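Local coordinates for autoinducer synthesis protein lasI (Pseudomonas aeruginosa, PDB 1RO5) that makes the quorum-sensing autoinducer N-(3-oxododecanoyl)homoserine lactone from a fatty acyl-[acyl-carrier protein] and S-adenosylmethionine, at residues E179-A182 against K183-I186; R126-A129 against R130-Q134; E45-G48 against Y49-L52. One frame throughout, in Å; residues are numbered along the deposited sequence.

Interaction 1 of 3, residues E179-A182 against K183-I186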
# COMPACT_ATOMS: atom_id res chain seq x y z
N GLU A 179 5.03 12.02 -2.66
CA GLU A 179 6.11 12.67 -1.88
C GLU A 179 5.71 12.80 -0.46
O GLU A 179 4.59 13.27 -0.16
CB GLU A 179 6.43 13.99 -2.50
CG GLU A 179 6.84 13.79 -3.96
CD GLU A 179 8.20 13.18 -4.07
OE1 GLU A 179 8.97 13.13 -3.02
OE2 GLU A 179 8.49 12.71 -5.17
N LEU A 180 6.52 12.34 0.48
CA LEU A 180 6.06 12.53 1.89
C LEU A 180 6.56 13.92 2.49
O LEU A 180 7.06 14.00 3.62
CB LEU A 180 6.49 11.34 2.80
CG LEU A 180 6.24 9.89 2.24
CD1 LEU A 180 6.74 8.88 3.21
CD2 LEU A 180 4.71 9.75 2.08
N ASN A 181 6.43 14.98 1.68
CA ASN A 181 6.90 16.30 2.07
C ASN A 181 5.83 16.97 2.96
O ASN A 181 4.87 16.35 3.53
CB ASN A 181 7.21 17.11 0.78
CG ASN A 181 6.02 17.17 -0.14
OD1 ASN A 181 4.89 17.00 0.31
ND2 ASN A 181 6.26 17.36 -1.42
N ALA A 182 6.00 18.29 3.06
CA ALA A 182 5.23 19.17 3.92
C ALA A 182 3.79 19.18 3.49
O ALA A 182 2.82 19.08 4.36
CB ALA A 182 5.92 20.68 3.78
N LYS A 183 3.59 19.34 2.18
CA LYS A 183 2.20 19.37 1.72
C LYS A 183 1.37 18.08 2.16
O LYS A 183 0.17 18.15 2.78
CB LYS A 183 2.19 19.63 0.24
CG LYS A 183 0.78 19.65 -0.29
CD LYS A 183 0.91 19.43 -1.80
CE LYS A 183 -0.41 18.97 -2.39
NZ LYS A 183 -0.45 19.71 -3.66
N THR A 184 2.05 16.91 1.99
CA THR A 184 1.46 15.59 2.40
C THR A 184 1.26 15.55 3.84
O THR A 184 0.23 15.11 4.36
CB THR A 184 2.35 14.42 1.94
OG1 THR A 184 2.40 14.40 0.49
CG2 THR A 184 1.84 13.06 2.34
N GLN A 185 2.31 15.94 4.53
CA GLN A 185 2.26 15.85 5.96
C GLN A 185 1.11 16.70 6.50
O GLN A 185 0.38 16.29 7.43
CB GLN A 185 3.58 16.34 6.49
CG GLN A 185 4.74 15.32 6.30
CD GLN A 185 6.01 15.81 6.92
OE1 GLN A 185 6.00 16.23 8.08
NE2 GLN A 185 7.11 15.86 6.15
N ILE A 186 0.95 17.91 5.93
CA ILE A 186 -0.07 18.84 6.44
C ILE A 186 -1.48 18.26 6.12
O ILE A 186 -2.36 18.22 6.99
CB ILE A 186 0.10 20.27 5.89
CG1 ILE A 186 1.44 20.93 6.33
CG2 ILE A 186 -1.06 21.09 6.45
CD1 ILE A 186 1.98 22.09 5.36
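Thr184 folds back over the turn that starts its helix and gives a short hydrogen bond, OG1 to O of Glu179 at 2.5 Å, almost in line with that carbonyl. This bond lies on the buried side, beside Leu180, and the same hydroxyl accepts from the backbone N of Asp158. Next to it Asn181 occupies the N-cap position of helix 182-189. With CG between its own N and carbonyl carbon (chi1 55°), OD1 is brought back to the first turn and takes a weak but nearly straight capping bond from Thr184 N at 3.3 Å, while ND2 holds the carboxylate of Asp158. Gln185 lies along the turn, CG 3.0 Å from O of Asn181, and its NE2 donates to O of Leu180 at 3.1 Å; its OE1 accepts from Leu193 N. On the exposed side, side-chain contact thins out: the helix bond from Ile186 N to O of Ala182 (2.7 Å) remains, but Ala182 CB and Ile186 CD1 are 4.5 Å apart, and Lys183 runs past Asp158 and away. Helix side chains thus satisfy two carbonyls of the strand-to-helix link, Asn181 answers one N-H, and the turn is held by polar bonds as well as by Leu180 packing on helix 118-133.

Interaction 2 of 3, residues R126-A129 against R130-Q134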
# COMPACT_ATOMS: atom_id res chain seq x y z
N ARG A 126 -1.83 7.63 7.29
CA ARG A 126 -1.31 8.41 8.41
C ARG A 126 -0.31 7.57 9.06
O ARG A 126 0.74 8.08 9.38
CB ARG A 126 -2.32 8.83 9.50
CG ARG A 126 -3.53 9.55 8.98
CD ARG A 126 -4.52 10.13 10.05
NE ARG A 126 -5.26 11.16 9.32
CZ ARG A 126 -6.12 12.05 9.86
NH1 ARG A 126 -6.44 12.01 11.16
NH2 ARG A 126 -6.68 12.97 9.07
N ALA A 127 -0.68 6.32 9.35
CA ALA A 127 0.26 5.40 10.05
C ALA A 127 1.45 5.05 9.15
O ALA A 127 2.62 5.10 9.59
CB ALA A 127 -0.48 4.09 10.44
N LEU A 128 1.15 4.82 7.86
CA LEU A 128 2.19 4.46 6.93
C LEU A 128 3.20 5.57 6.66
O LEU A 128 4.41 5.34 6.67
CB LEU A 128 1.58 3.95 5.66
CG LEU A 128 2.43 3.22 4.65
CD1 LEU A 128 3.30 2.17 5.33
CD2 LEU A 128 1.37 2.53 3.90
N ALA A 129 2.70 6.79 6.45
CA ALA A 129 3.59 7.89 6.12
C ALA A 129 4.55 8.24 7.30
O ALA A 129 5.65 8.70 7.14
CB ALA A 129 2.79 9.06 5.72
N ARG A 130 4.09 7.98 8.50
CA ARG A 130 4.80 8.24 9.70
C ARG A 130 5.91 7.21 9.98
O ARG A 130 7.06 7.57 10.35
CB ARG A 130 3.75 8.16 10.85
CG ARG A 130 4.45 8.16 12.20
CD ARG A 130 3.59 8.20 13.42
NE ARG A 130 4.35 7.43 14.42
CZ ARG A 130 3.84 6.43 15.16
NH1 ARG A 130 2.55 6.08 15.02
NH2 ARG A 130 4.62 5.78 16.04
N TYR A 131 5.54 5.93 9.86
CA TYR A 131 6.48 4.86 9.89
C TYR A 131 7.51 5.05 8.81
O TYR A 131 8.65 4.82 9.02
CB TYR A 131 5.77 3.58 9.61
CG TYR A 131 6.69 2.34 9.69
CD1 TYR A 131 7.04 1.79 10.95
CD2 TYR A 131 7.14 1.72 8.54
CE1 TYR A 131 7.83 0.64 11.02
CE2 TYR A 131 7.97 0.55 8.59
CZ TYR A 131 8.34 0.04 9.85
OH TYR A 131 9.15 -1.14 9.93
N SER A 132 7.11 5.48 7.63
CA SER A 132 8.12 5.67 6.62
C SER A 132 9.04 6.87 6.94
O SER A 132 10.28 6.82 6.75
CB SER A 132 7.49 5.86 5.27
OG SER A 132 6.39 4.98 5.13
N LEU A 133 8.45 7.95 7.44
CA LEU A 133 9.24 9.18 7.66
C LEU A 133 10.24 8.88 8.81
O LEU A 133 11.37 9.22 8.71
CB LEU A 133 8.36 10.43 7.94
CG LEU A 133 7.71 10.96 6.68
CD1 LEU A 133 6.55 11.84 7.10
CD2 LEU A 133 8.75 11.77 5.96
N GLN A 134 9.80 8.15 9.83
CA GLN A 134 10.70 7.73 10.87
C GLN A 134 11.74 6.74 10.45
O GLN A 134 12.62 6.45 11.22
CB GLN A 134 9.94 7.14 12.01
CG GLN A 134 9.22 8.29 12.79
CD GLN A 134 8.27 7.79 13.89
OE1 GLN A 134 7.59 8.63 14.55
NE2 GLN A 134 8.19 6.43 14.08
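The carbonyl oxygen of Leu128 is gripped twice by Ser132: by its backbone N at 2.9 Å and by its hydroxyl, OG to O at 2.5 Å. The two donors approach from opposite faces of the carbonyl plane, the hydroxyl standing well above it, so one residue clasps the oxygen on both sides. With chi1 at -40°, Ser132 OG lies roughly opposite its own carbonyl carbon and folds back along the helix; this is the usual way in which a serine inside a helix returns its hydroxyl to the preceding turn and satisfies it in a buried place. Leu128 CD1 reaches only 4.2 Å from that OG, so its branch borders the polar pair without pressing on it. One residue further on, Leu133 lays CG 3.1 Å from O of Ala129, an oxygen that also receives Leu133 N from above its plane. Tyr131 N meets O of Ala127 at 3.0 Å in a nearly straight bond, whereas Arg130 N to O of Arg126, an oxygen also bound by the hydroxyl of Tyr189, is long and weak. The Arg130 side chain leads away from this turn, bent at chi3, and presents the edge of its guanidinium to Gln134: NE to OE1 is a weak, straight bond at 3.5 Å, one turn along the exposed side. Helix 118-133, to which this turn belongs, is the connection of a beta-alpha-beta unit between the parallel strands 99-107 and 139-145. Leu128 settles on Met57 and Leu102 and Ser132 on Trp100, side chains of the sheet beneath; Tyr131 leans on Tyr55, while Ala129 meets Leu188 and Tyr189 of helix 182-189, which packs on helix 118-133.

Interaction 3 of 3, residues E45-G48 against Y49-L52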
# COMPACT_ATOMS: atom_id res chain seq x y z
N GLU A 45 -3.74 -15.07 -1.35
CA GLU A 45 -3.04 -14.44 -2.50
C GLU A 45 -1.63 -14.13 -2.02
O GLU A 45 -1.44 -13.38 -1.00
CB GLU A 45 -3.79 -13.18 -2.86
CG GLU A 45 -3.36 -12.50 -4.17
CD GLU A 45 -2.20 -11.56 -3.93
OE1 GLU A 45 -1.16 -11.85 -4.43
OE2 GLU A 45 -2.26 -10.54 -3.20
N ILE A 46 -0.64 -14.77 -2.62
CA ILE A 46 0.74 -14.75 -2.09
C ILE A 46 1.58 -14.84 -3.31
O ILE A 46 1.28 -15.75 -4.10
CB ILE A 46 1.16 -16.06 -1.35
CG1 ILE A 46 0.10 -16.61 -0.52
CG2 ILE A 46 2.35 -15.82 -0.41
CD1 ILE A 46 0.74 -17.59 0.47
N ASP A 47 2.67 -14.08 -3.43
CA ASP A 47 3.52 -14.22 -4.62
C ASP A 47 5.04 -14.15 -4.23
O ASP A 47 5.42 -14.10 -3.01
CB ASP A 47 3.12 -13.14 -5.63
CG ASP A 47 3.22 -11.70 -5.06
OD1 ASP A 47 3.98 -11.44 -4.06
OD2 ASP A 47 2.72 -10.71 -5.68
N GLY A 48 5.89 -14.11 -5.19
CA GLY A 48 7.31 -14.22 -4.93
C GLY A 48 7.83 -12.96 -4.20
O GLY A 48 8.84 -13.05 -3.47
N TYR A 49 7.17 -11.80 -4.36
CA TYR A 49 7.55 -10.60 -3.60
C TYR A 49 7.40 -10.84 -2.11
O TYR A 49 8.07 -10.21 -1.35
CB TYR A 49 6.69 -9.39 -4.03
CG TYR A 49 6.92 -8.99 -5.52
CD1 TYR A 49 5.97 -9.25 -6.50
CD2 TYR A 49 8.04 -8.28 -5.87
CE1 TYR A 49 6.19 -8.91 -7.82
CE2 TYR A 49 8.28 -7.86 -7.21
CZ TYR A 49 7.38 -8.20 -8.16
OH TYR A 49 7.60 -7.74 -9.46
N ASP A 50 6.49 -11.71 -1.67
CA ASP A 50 6.31 -11.97 -0.28
C ASP A 50 7.55 -12.72 0.29
O ASP A 50 7.74 -12.82 1.48
CB ASP A 50 4.94 -12.77 -0.04
CG ASP A 50 3.77 -11.93 -0.39
OD1 ASP A 50 3.57 -10.82 0.21
OD2 ASP A 50 2.96 -12.25 -1.25
N ALA A 51 8.38 -13.23 -0.57
CA ALA A 51 9.52 -13.99 -0.13
C ALA A 51 10.72 -13.04 -0.23
O ALA A 51 11.90 -13.46 0.03
CB ALA A 51 9.71 -15.24 -1.06
N LEU A 52 10.47 -11.75 -0.49
CA LEU A 52 11.61 -10.82 -0.63
C LEU A 52 11.68 -9.85 0.50
O LEU A 52 12.02 -8.67 0.32
CB LEU A 52 11.51 -10.06 -1.93
CG LEU A 52 11.72 -10.94 -3.17
CD1 LEU A 52 11.41 -9.97 -4.23
CD2 LEU A 52 13.08 -11.37 -3.23
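Asp47 and Asp50 bring their carboxylates together, OD1 of Asp47 lying 3.1 Å from OD2 of Asp50, with the side chains crossing at about a right angle and the two carboxylate planes only 26° apart. It is a close approach of like charges that is probably eased by arginines: Arg70 makes salt bridges to Asp47 OD1 and to Asp50 OD1, and Arg26 pairs with Asp50 OD2. Through its anti lone pair the same OD2 accepts the backbone N of Asp47 at 2.9 Å, so the Asp50 carboxylate reaches back over the start of its own turn. Asp50 N donates to O of Asp47 at 2.9 Å, from well above the carbonyl plane, and, in return for the first bond, weakly to OD1 of Asp47 at 3.5 Å. The two bonds in which each aspartate's carboxylate accepts the other's backbone N have the form of a capping box, the one to Asp47 OD1 weak, at the start of the short 3-10 segment that follows strand 44-45 and leads toward strand 55-61. Asp47 can play its part because CG sits between its own N and carbonyl carbon (chi1 57°), which brings OD1 back beside the N-H groups of the turn. Tyr49 is set differently against it: the carboxylate and ring planes stand 68° apart, and Asp47 CG lies at the ring edge, in plane, with OD2 of Asp47 3.7 Å from CD1 of Tyr49. The phenol continues past helix 79-82 to a hydrogen bond between its OH and Thr83, while Asp50 OD1 is also held by the hydroxyl of Tyr56. Ile46 also crosses Asp50 at about a right angle, its CG2 3.7 Å from OD2 of Asp50. Further along, Ala51 N closes onto O of Gly48 at 2.9 Å, and Leu52 CG packs against that same oxygen at 3.6 Å.

In the fold
Interactions 1 and 2 are neighbours, with centres 11 Å apart: Leu180, in the turn before helix 182-189, sets CD1 3.7 Å from CB of Ser132, and Gln185 CG lies 4.0 Å from CD1 of Leu133. The C-terminal helix is thereby joined to helix 118-133 on one side of the alpha-beta-alpha sandwich. Interaction 3 stands apart, its centre 23 Å from that of interaction 2 and 30 Å from that of interaction 1, the latter on the opposite side of the chain's centre. No residue of the three contacts binds the zinc ion, which is held at the N-terminus by Gly1, Ser2 and His3.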